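Local coordinates for protein putative glucose-6-phosphate 1-epimerase (Salmonella typhimurium, PDB 2HTA) that probably interconverts the alpha and beta anomers of glucose 6-phosphate and related hexose 6-phosphates, acting as a monomeric mutarotase, at residues Ile187-Phe199 and Glu208-Asp220. Sequence-based numbering, arbitrary orientation.
Sequences IANVKVSGLGDRF and EGVLTDGIQTFPD
Phe199 lays its ring over the backbone of Gly209. The Gly209 CA sits 3.8 Å from the ring centroid, 19° off the normal, a CH-pi contact. With chi1 at 58°, Phe199 CG lies between the backbone N and the carbonyl carbon, and the ring folds across the paired strand. Phe199 CE2 also reaches Leu211 CG at 3.8 Å. On the other face of the hairpin, Val210 CG2 rests over the centre of the Arg198 guanidinium, 3.7 Å from CZ. Glu208 meets that group near its plane, with OE1 3.2 Å from Arg198 NH1 in a salt bridge; the carboxylate is turned 64° from the guanidinium. Phe199 and Gly209 exchange two backbone bonds, and Leu211 N adds one to Asp197 O.

Further along, Gly214 O takes an in-plane bond from Leu195 N on a lone pair. Val192 and Gln216 then form a hydrogen-bonded antiparallel pair, with both bonds nearly straight. Leu195 CD1 packs on Gln216 CB at 3.5 Å. The Gln216 amide donates to Thr217 O, and its OE1 accepts from Arg224 and bonds Tyr226. Phe218 receives Ile187 CD1 on its CB at 3.6 Å and Val192 CG2 at CE1, 3.7 Å away. A water accepts from Phe218 N and is within hydrogen-bonding distance of Ile187 O and Val190 O.

Strands 198-201 and 207-210 form a beta hairpin, and the short, weakly bonded strand around 216-217 pairs with strand 191-193 at the edge of a large antiparallel sheet of this galactose-mutarotase-like beta-sandwich, with Phe218 about 8 Å from the probable substrate-binding Asp223, side chain to side chain.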
loop_
_atom_site.group_PDB
_atom_site.type_symbol
_atom_site.label_atom_id
_atom_site.label_comp_id
_atom_site.label_asym_id
_atom_site.label_seq_id
_atom_site.Cartn_x
_atom_site.Cartn_y
_atom_site.Cartn_z
ATOM N N ILE A 187 -9.358 8.803 -13.392
ATOM C CA ILE A 187 -8.382 7.872 -13.956
ATOM C C ILE A 187 -8.192 8.073 -15.476
ATOM O O ILE A 187 -7.121 7.815 -16.036
ATOM C CB ILE A 187 -8.811 6.422 -13.665
ATOM C CG1 ILE A 187 -7.772 5.421 -14.176
ATOM C CG2 ILE A 187 -10.171 6.144 -14.280
ATOM C CD1 ILE A 187 -6.431 5.416 -13.407
ATOM N N ALA A 188 -9.241 8.549 -16.144
ATOM C CA ALA A 188 -9.232 8.716 -17.586
ATOM C C ALA A 188 -8.195 9.743 -18.012
ATOM O O ALA A 188 -7.746 9.719 -19.151
ATOM C CB ALA A 188 -10.651 9.142 -18.102
ATOM N N ASN A 189 -7.799 10.663 -17.145
ATOM C CA ASN A 189 -6.722 11.540 -17.599
ATOM C C ASN A 189 -5.350 11.243 -16.979
ATOM O O ASN A 189 -4.368 11.941 -17.286
ATOM C CB ASN A 189 -7.045 13.034 -17.445
ATOM C CG ASN A 189 -7.246 13.445 -16.013
ATOM O OD1 ASN A 189 -6.371 13.233 -15.141
ATOM N ND2 ASN A 189 -8.400 14.044 -15.746
ATOM N N VAL A 190 -5.291 10.241 -16.107
ATOM C CA VAL A 190 -4.053 9.988 -15.356
ATOM C C VAL A 190 -3.004 9.413 -16.293
ATOM O O VAL A 190 -3.310 8.584 -17.121
ATOM C CB VAL A 190 -4.315 9.023 -14.170
ATOM C CG1 VAL A 190 -2.987 8.520 -13.589
ATOM C CG2 VAL A 190 -5.110 9.750 -13.122
ATOM N N LYS A 191 -1.779 9.909 -16.205
ATOM C CA LYS A 191 -0.652 9.166 -16.724
ATOM C C LYS A 191 0.430 9.032 -15.658
ATOM O O LYS A 191 0.603 9.915 -14.754
ATOM C CB LYS A 191 -0.116 9.765 -18.020
ATOM C CG LYS A 191 0.393 11.176 -17.837
ATOM C CD LYS A 191 0.477 11.936 -19.198
ATOM C CE LYS A 191 0.928 13.388 -18.924
ATOM N NZ LYS A 191 1.367 14.195 -20.152
ATOM N N VAL A 192 1.164 7.925 -15.743
ATOM C CA VAL A 192 2.289 7.693 -14.834
ATOM C C VAL A 192 3.553 7.606 -15.668
ATOM O O VAL A 192 3.601 6.850 -16.641
ATOM C CB VAL A 192 2.078 6.397 -14.002
ATOM C CG1 VAL A 192 3.279 6.158 -13.042
ATOM C CG2 VAL A 192 0.759 6.517 -13.207
ATOM N N SER A 193 4.567 8.382 -15.297
ATOM C CA SER A 193 5.841 8.369 -16.017
ATOM C C SER A 193 6.901 7.751 -15.121
ATOM O O SER A 193 6.625 7.468 -13.934
ATOM C CB SER A 193 6.236 9.812 -16.426
ATOM O OG SER A 193 6.300 10.625 -15.291
ATOM N N GLY A 194 8.114 7.591 -15.663
ATOM C CA GLY A 194 9.243 7.075 -14.939
ATOM C C GLY A 194 9.206 5.556 -14.885
ATOM O O GLY A 194 9.951 4.944 -14.136
ATOM N N LEU A 195 8.385 4.958 -15.727
ATOM C CA LEU A 195 8.186 3.481 -15.694
ATOM C C LEU A 195 9.140 2.657 -16.563
ATOM O O LEU A 195 9.032 1.410 -16.620
ATOM C CB LEU A 195 6.731 3.134 -16.021
ATOM C CG LEU A 195 5.708 3.597 -14.975
ATOM C CD1 LEU A 195 4.275 3.441 -15.524
ATOM C CD2 LEU A 195 5.840 2.935 -13.599
ATOM N N GLY A 196 10.091 3.324 -17.198
ATOM C CA GLY A 196 11.115 2.605 -17.939
ATOM C C GLY A 196 10.641 2.042 -19.277
ATOM O O GLY A 196 9.946 2.735 -20.045
ATOM N N ASP A 197 11.041 0.806 -19.585
ATOM C CA ASP A 197 10.812 0.279 -20.921
ATOM C C ASP A 197 10.014 -1.026 -20.920
ATOM O O ASP A 197 8.816 -1.021 -21.279
ATOM C CB ASP A 197 12.143 0.253 -21.758
ATOM C CG ASP A 197 13.313 -0.514 -21.081
ATOM O OD1 ASP A 197 13.171 -1.226 -20.035
ATOM O OD2 ASP A 197 14.424 -0.418 -21.689
ATOM N N ARG A 198 10.658 -2.137 -20.552
ATOM C CA ARG A 198 9.945 -3.455 -20.648
ATOM C C ARG A 198 8.942 -3.639 -19.539
ATOM O O ARG A 198 9.153 -3.167 -18.399
ATOM C CB ARG A 198 10.949 -4.596 -20.659
ATOM C CG ARG A 198 11.885 -4.451 -21.884
ATOM C CD ARG A 198 12.831 -5.677 -22.123
ATOM N NE ARG A 198 13.280 -5.590 -23.533
ATOM C CZ ARG A 198 12.718 -6.244 -24.555
ATOM N NH1 ARG A 198 11.714 -7.107 -24.362
ATOM N NH2 ARG A 198 13.202 -6.059 -25.775
ATOM N N PHE A 199 7.868 -4.380 -19.840
ATOM C CA PHE A 199 6.841 -4.703 -18.868
ATOM C C PHE A 199 6.168 -6.024 -19.216
ATOM O O PHE A 199 6.263 -6.495 -20.363
ATOM C CB PHE A 199 5.743 -3.627 -18.758
ATOM C CG PHE A 199 5.032 -3.338 -20.047
ATOM C CD1 PHE A 199 3.845 -4.014 -20.363
ATOM C CD2 PHE A 199 5.504 -2.372 -20.917
ATOM C CE1 PHE A 199 3.149 -3.737 -21.554
ATOM C CE2 PHE A 199 4.799 -2.084 -22.121
ATOM C CZ PHE A 199 3.616 -2.791 -22.426
ATOM N N GLU A 208 5.182 -9.665 -23.005
ATOM C CA GLU A 208 6.157 -8.611 -22.667
ATOM C C GLU A 208 6.051 -7.484 -23.689
ATOM O O GLU A 208 6.124 -7.717 -24.914
ATOM C CB GLU A 208 7.553 -9.213 -22.654
ATOM C CG GLU A 208 8.643 -8.247 -22.208
ATOM C CD GLU A 208 9.735 -8.949 -21.476
ATOM O OE1 GLU A 208 10.849 -8.433 -21.550
ATOM O OE2 GLU A 208 9.483 -9.985 -20.801
ATOM N N GLY A 209 5.872 -6.264 -23.192
ATOM C CA GLY A 209 5.818 -5.087 -24.010
ATOM C C GLY A 209 7.011 -4.192 -23.774
ATOM O O GLY A 209 7.827 -4.433 -22.896
ATOM N N VAL A 210 7.118 -3.138 -24.576
ATOM C CA VAL A 210 8.205 -2.188 -24.402
ATOM C C VAL A 210 7.629 -0.800 -24.571
ATOM O O VAL A 210 7.060 -0.514 -25.622
ATOM C CB VAL A 210 9.343 -2.397 -25.451
ATOM C CG1 VAL A 210 10.428 -1.297 -25.286
ATOM C CG2 VAL A 210 10.027 -3.780 -25.289
ATOM N N LEU A 211 7.751 0.032 -23.538
ATOM C CA LEU A 211 7.454 1.488 -23.645
ATOM C C LEU A 211 8.656 2.189 -24.205
ATOM O O LEU A 211 9.807 1.792 -23.941
ATOM C CB LEU A 211 7.075 2.092 -22.277
ATOM C CG LEU A 211 5.840 1.572 -21.555
ATOM C CD1 LEU A 211 5.782 2.130 -20.172
ATOM C CD2 LEU A 211 4.456 1.781 -22.302
ATOM N N THR A 212 8.441 3.211 -25.022
ATOM C CA THR A 212 9.600 3.929 -25.549
ATOM C C THR A 212 9.830 5.215 -24.785
ATOM O O THR A 212 10.849 5.843 -24.975
ATOM C CB THR A 212 9.416 4.309 -27.002
ATOM O OG1 THR A 212 8.180 5.018 -27.099
ATOM C CG2 THR A 212 9.382 3.027 -27.887
ATOM N N ASP A 213 8.914 5.568 -23.888
ATOM C CA ASP A 213 9.007 6.842 -23.150
ATOM C C ASP A 213 8.738 6.730 -21.647
ATOM O O ASP A 213 8.743 7.764 -20.946
ATOM C CB ASP A 213 7.987 7.821 -23.748
ATOM C CG ASP A 213 6.540 7.263 -23.718
ATOM O OD1 ASP A 213 6.243 6.154 -23.185
ATOM O OD2 ASP A 213 5.640 7.934 -24.253
ATOM N N GLY A 214 8.480 5.508 -21.175
ATOM C CA GLY A 214 8.230 5.245 -19.754
ATOM C C GLY A 214 6.914 5.775 -19.237
ATOM O O GLY A 214 6.726 5.910 -18.039
ATOM N N ILE A 215 5.997 6.063 -20.149
ATOM C CA ILE A 215 4.711 6.680 -19.778
ATOM C C ILE A 215 3.531 5.758 -19.996
ATOM O O ILE A 215 3.318 5.280 -21.133
ATOM C CB ILE A 215 4.476 7.990 -20.547
ATOM C CG1 ILE A 215 5.505 9.058 -20.082
ATOM C CG2 ILE A 215 2.956 8.484 -20.348
ATOM C CD1 ILE A 215 5.502 10.268 -20.971
ATOM N N GLN A 216 2.771 5.510 -18.928
ATOM C CA GLN A 216 1.572 4.639 -18.978
ATOM C C GLN A 216 0.292 5.420 -18.762
ATOM O O GLN A 216 0.177 6.194 -17.804
ATOM C CB GLN A 216 1.675 3.502 -17.926
ATOM C CG GLN A 216 0.528 2.528 -17.962
ATOM C CD GLN A 216 0.608 1.639 -19.188
ATOM O OE1 GLN A 216 1.649 1.004 -19.452
ATOM N NE2 GLN A 216 -0.480 1.590 -19.945
ATOM N N THR A 217 -0.701 5.182 -19.619
ATOM C CA THR A 217 -2.075 5.660 -19.396
ATOM C C THR A 217 -3.002 4.474 -19.065
ATOM O O THR A 217 -2.652 3.320 -19.286
ATOM C CB THR A 217 -2.667 6.385 -20.647
ATOM O OG1 THR A 217 -2.581 5.558 -21.809
ATOM C CG2 THR A 217 -1.948 7.751 -20.925
ATOM N N PHE A 218 -4.189 4.774 -18.570
ATOM C CA PHE A 218 -5.048 3.805 -17.939
ATOM C C PHE A 218 -6.417 4.008 -18.520
ATOM O O PHE A 218 -7.334 4.375 -17.799
ATOM C CB PHE A 218 -5.057 3.978 -16.407
ATOM C CG PHE A 218 -3.711 3.684 -15.778
ATOM C CD1 PHE A 218 -2.689 4.631 -15.814
ATOM C CD2 PHE A 218 -3.443 2.424 -15.240
ATOM C CE1 PHE A 218 -1.389 4.312 -15.277
ATOM C CE2 PHE A 218 -2.155 2.124 -14.691
ATOM C CZ PHE A 218 -1.158 3.064 -14.734
ATOM N N PRO A 219 -6.561 3.724 -19.829
ATOM C CA PRO A 219 -7.872 3.958 -20.439
ATOM C C PRO A 219 -8.894 2.889 -20.072
ATOM O O PRO A 219 -10.121 3.143 -20.193
ATOM C CB PRO A 219 -7.563 3.938 -21.927
ATOM C CG PRO A 219 -6.353 2.917 -22.080
ATOM C CD PRO A 219 -5.545 3.233 -20.797
ATOM N N ASP A 220 -8.408 1.727 -19.605
ATOM C CA ASP A 220 -9.257 0.593 -19.233
ATOM C C ASP A 220 -8.469 -0.244 -18.229
ATOM O O ASP A 220 -7.375 0.165 -17.784
ATOM C CB ASP A 220 -9.515 -0.251 -20.481
HETATM O O HOH W 1 -5.336 7.410 -18.219
HETATM O O HOH W 2 9.155 8.486 -18.266
#